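Local coordinates for protein glyoxalase III (glutathione-independent) (Candida albicans, PDB 4LRU) that converts methylglyoxal to D-lactate in a single glutathione-independent step, detoxifying the methylglyoxal that the cell's own metabolism produces, at residues G175-D178 against I179-G183. Residues are numbered along the deposited sequence; the frame is centred on the assembly and turned at random.
Sequences GVTD and IMKKG
Val-176, just ahead of the short helix 177-182, meets Met-180 on its first turn; both are buried, and CG2 of Val-176 lies 4.0 Å from SD of Met-180. The thioether chain runs straight through chi2, then the bend at chi3 (61°) turns CE away from the valine, leaving SD as its nearest atom to CG2. The backbone closes the first turn: Met-180 N donates to Val-176 O at 2.9 Å, nearly in line with the carbonyl. Met-180 CG also lies 3.2 Å from that same Val-176 O. One residue on, Lys-181 N reaches Thr-177 O at 3.0 Å, and Lys-182 N reaches Asp-178 O over the same length.

At the start of the helix a water replaces a direct i to i+4 bond, donating to Gly-175 O at 3.0 Å and accepting from Ile-179 N at 2.9 Å. Gly-175 itself, with positive phi, ends the preceding helix in a Schellman motif. Thr-177 OG1 hydrogen-bonds Asp-172 OD1.

Val-176, Thr-177 and Met-180 all pack on Glu-171, and Val-176 also touches Phe-18, Tyr-19 and His-109. Backbone N-H groups thus take up the carbonyls of 176-178 and water that of Gly-175, while the buried valine and methionine line the side next to Glu-171 and near His-140, both probable active-site residues.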
loop_
_atom_site.group_PDB
_atom_site.type_symbol
_atom_site.label_atom_id
_atom_site.label_comp_id
_atom_site.label_asym_id
_atom_site.label_seq_id
_atom_site.Cartn_x
_atom_site.Cartn_y
_atom_site.Cartn_z
ATOM N N GLY A 175 15.314 9.285 -9.498
ATOM C CA GLY A 175 15.312 10.582 -10.147
ATOM C C GLY A 175 14.024 11.367 -9.960
ATOM O O GLY A 175 13.671 12.188 -10.813
ATOM N N VAL A 176 13.335 11.147 -8.841
ATOM C CA VAL A 176 12.068 11.847 -8.595
ATOM C C VAL A 176 12.054 12.790 -7.386
ATOM O O VAL A 176 11.021 13.369 -7.044
ATOM C CB VAL A 176 10.914 10.843 -8.465
ATOM C CG1 VAL A 176 10.856 9.972 -9.711
ATOM C CG2 VAL A 176 11.081 10.000 -7.212
ATOM N N THR A 177 13.196 12.977 -6.738
ATOM C CA THR A 177 13.243 13.863 -5.592
ATOM C C THR A 177 12.770 15.294 -5.908
ATOM O O THR A 177 11.978 15.861 -5.163
ATOM C CB THR A 177 14.666 13.933 -5.018
ATOM O OG1 THR A 177 15.101 12.600 -4.696
ATOM C CG2 THR A 177 14.693 14.793 -3.773
ATOM N N ASP A 178 13.247 15.875 -7.001
ATOM C CA ASP A 178 12.905 17.269 -7.312
ATOM C C ASP A 178 11.433 17.382 -7.696
ATOM O O ASP A 178 10.746 18.332 -7.302
ATOM C CB ASP A 178 13.763 17.798 -8.459
ATOM C CG ASP A 178 15.229 17.842 -8.116
ATOM O OD1 ASP A 178 15.556 17.914 -6.906
ATOM O OD2 ASP A 178 16.049 17.821 -9.059
ATOM N N ILE A 179 10.965 16.406 -8.464
ATOM C CA ILE A 179 9.546 16.291 -8.803
ATOM C C ILE A 179 8.691 16.308 -7.542
ATOM O O ILE A 179 7.708 17.043 -7.454
ATOM C CB ILE A 179 9.272 15.017 -9.625
ATOM C CG1 ILE A 179 9.838 15.183 -11.040
ATOM C CG2 ILE A 179 7.780 14.719 -9.679
ATOM C CD1 ILE A 179 10.057 13.881 -11.779
ATOM N N MET A 180 9.084 15.516 -6.550
ATOM C CA MET A 180 8.329 15.418 -5.310
ATOM C C MET A 180 8.327 16.728 -4.521
ATOM O O MET A 180 7.290 17.153 -4.017
ATOM C CB MET A 180 8.883 14.274 -4.440
ATOM C CG MET A 180 8.567 12.897 -4.996
ATOM S SD MET A 180 9.167 11.509 -4.004
ATOM C CE MET A 180 8.301 11.761 -2.461
ATOM N N LYS A 181 9.478 17.389 -4.452
ATOM C CA LYS A 181 9.602 18.610 -3.667
ATOM C C LYS A 181 8.793 19.744 -4.291
ATOM O O LYS A 181 8.255 20.597 -3.583
ATOM C CB LYS A 181 11.073 19.008 -3.554
ATOM C CG LYS A 181 11.960 17.907 -2.992
ATOM C CD LYS A 181 12.079 17.996 -1.478
ATOM C CE LYS A 181 12.666 16.721 -0.891
ATOM N NZ LYS A 181 11.704 15.588 -0.958
ATOM N N LYS A 182 8.706 19.743 -5.616
ATOM C CA LYS A 182 7.978 20.773 -6.334
ATOM C C LYS A 182 6.477 20.553 -6.197
ATOM O O LYS A 182 5.705 21.503 -6.202
ATOM C CB LYS A 182 8.373 20.726 -7.806
ATOM C CG LYS A 182 8.008 21.971 -8.593
ATOM C CD LYS A 182 8.281 21.764 -10.074
ATOM C CE LYS A 182 7.247 22.471 -10.938
ATOM N NZ LYS A 182 7.152 21.863 -12.294
ATOM N N GLY A 183 6.067 19.293 -6.076
ATOM C CA GLY A 183 4.649 18.950 -5.963
ATOM C C GLY A 183 4.144 18.882 -4.536
ATOM O O GLY A 183 3.000 18.497 -4.299
HETATM O O HOH W 1 12.998 14.922 -9.908
#